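Side-chain contact in structure-specific endonuclease subunit slx4 (Schizosaccharomyces pombe, PDB 4ZDT), which forms, through its C-terminal domain seen here, part of the regulatory subunit of the slx1-slx4 structure-specific endonuclease that cuts branched DNA structures during repair and recombination: residues B[42-46]-B[47-51]. Numbering follows the deposited sequence.
Sequences WLKRK and NLNVS
The flat carbonyl group of Leu43 is approached from both faces. Lys46 N comes to Leu43 O from one face and Leu48 N from the other. The flat ring of Trp42 carries Lys46 NZ above one face, near the rim. The Lys46 chain bends at chi2 and chi4 to get there. Trp42 NE1 is hydrogen-bonded to Asp21. The guanidinium of Arg45 has Trp42 CA over one face, also toward the rim. The Leu48 N to Leu43 O bond is 3.0 Å long, bent to 141° at the hydrogen. Next to it, Asn47 N donates to Lys44 O at 3.0 Å, with the donor 58° out of the carbonyl plane. The Leu48-Leu43 and Asn47-Lys44 bonds form a Schellman motif that ends helix 36-45. Asn47 is the C-prime residue, and its positive phi (62°) turns the chain off the helix.

Past the turn, the packing of Leu43 is mostly apolar. Leu43 and Leu48 lie side by side and point the same way, with CD2 of Leu43 3.9 Å from CD2 of Leu48. Both side chains also touch Val15 of helix 3-18. The other Leu43 methyl, CD1, meets Val50 CG2 at 3.7 Å, and Leu43 and Val50 share Ile55 of helix 52-62. On the exposed side, the amide ND2 of Asn49 sits 3.6 Å from CG of Lys44, where the extended lysine chain passes obliquely. Ser51 is the N-cap of helix 52-62, with its OG hydrogen-bonded to Leu54 N.

Polar capping and apolar packing thus probably help to set the path between two helices of the Slx4 C-terminal domain.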
loop_
_atom_site.group_PDB
_atom_site.type_symbol
_atom_site.label_atom_id
_atom_site.label_comp_id
_atom_site.label_asym_id
_atom_site.label_seq_id
_atom_site.Cartn_x
_atom_site.Cartn_y
_atom_site.Cartn_z
ATOM N N TRP B 42 3.230 -16.452 2.939
ATOM C CA TRP B 42 3.498 -15.627 1.754
ATOM C C TRP B 42 4.893 -15.012 1.864
ATOM O O TRP B 42 5.682 -15.062 0.921
ATOM C CB TRP B 42 2.421 -14.536 1.628
ATOM C CG TRP B 42 2.467 -13.636 0.383
ATOM C CD1 TRP B 42 1.848 -13.867 -0.819
ATOM C CD2 TRP B 42 3.087 -12.344 0.268
ATOM N NE1 TRP B 42 2.077 -12.815 -1.689
ATOM C CE2 TRP B 42 2.831 -11.868 -1.047
ATOM C CE3 TRP B 42 3.839 -11.543 1.145
ATOM C CZ2 TRP B 42 3.304 -10.629 -1.507
ATOM C CZ3 TRP B 42 4.315 -10.304 0.683
ATOM C CH2 TRP B 42 4.041 -9.865 -0.636
ATOM N N LEU B 43 5.209 -14.442 3.027
ATOM C CA LEU B 43 6.546 -13.904 3.248
ATOM C C LEU B 43 7.624 -14.978 3.111
ATOM O O LEU B 43 8.675 -14.732 2.535
ATOM C CB LEU B 43 6.651 -13.215 4.621
ATOM C CG LEU B 43 5.798 -11.954 4.753
ATOM C CD1 LEU B 43 5.689 -11.526 6.219
ATOM C CD2 LEU B 43 6.376 -10.842 3.840
ATOM N N LYS B 44 7.366 -16.156 3.667
ATOM C CA LYS B 44 8.353 -17.243 3.609
ATOM C C LYS B 44 8.714 -17.588 2.152
ATOM O O LYS B 44 9.896 -17.723 1.806
ATOM C CB LYS B 44 7.827 -18.462 4.365
ATOM C CG LYS B 44 8.811 -19.627 4.463
ATOM C CD LYS B 44 8.178 -20.779 5.236
ATOM C CE LYS B 44 8.997 -22.067 5.060
ATOM N NZ LYS B 44 8.434 -23.145 5.927
ATOM N N ARG B 45 7.689 -17.690 1.302
ATOM C CA ARG B 45 7.880 -17.887 -0.150
ATOM C C ARG B 45 8.688 -16.772 -0.810
ATOM O O ARG B 45 9.266 -16.979 -1.882
ATOM C CB ARG B 45 6.527 -18.022 -0.869
ATOM C CG ARG B 45 5.820 -19.357 -0.640
ATOM C CD ARG B 45 4.583 -19.523 -1.560
ATOM N NE ARG B 45 3.331 -19.149 -0.893
ATOM C CZ ARG B 45 2.522 -18.154 -1.265
ATOM N NH1 ARG B 45 2.801 -17.399 -2.324
ATOM N NH2 ARG B 45 1.416 -17.919 -0.565
ATOM N N LYS B 46 8.730 -15.594 -0.185
ATOM C CA LYS B 46 9.519 -14.477 -0.721
ATOM C C LYS B 46 10.892 -14.373 -0.052
ATOM O O LYS B 46 11.481 -13.291 -0.022
ATOM C CB LYS B 46 8.781 -13.138 -0.551
ATOM C CG LYS B 46 7.316 -13.088 -0.994
ATOM C CD LYS B 46 7.166 -13.276 -2.479
ATOM C CE LYS B 46 5.727 -13.062 -2.911
ATOM N NZ LYS B 46 4.835 -14.180 -2.527
ATOM N N ASN B 47 11.386 -15.484 0.490
ATOM C CA ASN B 47 12.669 -15.517 1.195
ATOM C C ASN B 47 12.685 -14.615 2.447
ATOM O O ASN B 47 13.694 -13.963 2.724
ATOM C CB ASN B 47 13.822 -15.095 0.256
ATOM C CG ASN B 47 14.483 -16.268 -0.452
ATOM O OD1 ASN B 47 14.180 -17.434 -0.185
ATOM N ND2 ASN B 47 15.407 -15.959 -1.365
ATOM N N LEU B 48 11.573 -14.552 3.181
ATOM C CA LEU B 48 11.539 -13.760 4.427
ATOM C C LEU B 48 10.898 -14.519 5.583
ATOM O O LEU B 48 9.678 -14.671 5.628
ATOM C CB LEU B 48 10.830 -12.402 4.234
ATOM C CG LEU B 48 10.920 -11.468 5.467
ATOM C CD1 LEU B 48 12.310 -10.903 5.591
ATOM C CD2 LEU B 48 9.916 -10.329 5.418
ATOM N N ASN B 49 11.726 -14.977 6.527
ATOM C CA ASN B 49 11.227 -15.704 7.722
ATOM C C ASN B 49 11.047 -14.757 8.898
ATOM O O ASN B 49 12.038 -14.236 9.427
ATOM C CB ASN B 49 12.197 -16.816 8.149
ATOM C CG ASN B 49 12.588 -17.736 7.000
ATOM O OD1 ASN B 49 13.789 -17.932 6.712
ATOM N ND2 ASN B 49 11.593 -18.316 6.361
ATOM N N VAL B 50 9.792 -14.564 9.305
ATOM C CA VAL B 50 9.443 -13.739 10.463
ATOM C C VAL B 50 8.356 -14.407 11.289
ATOM O O VAL B 50 7.552 -15.197 10.768
ATOM C CB VAL B 50 8.986 -12.322 10.056
ATOM C CG1 VAL B 50 10.132 -11.576 9.380
ATOM C CG2 VAL B 50 7.751 -12.384 9.124
ATOM N N SER B 51 8.327 -14.066 12.572
ATOM C CA SER B 51 7.380 -14.625 13.524
ATOM C C SER B 51 6.036 -13.944 13.402
ATOM O O SER B 51 5.936 -12.839 12.862
ATOM C CB SER B 51 7.913 -14.407 14.949
ATOM O OG SER B 51 8.002 -13.006 15.221
#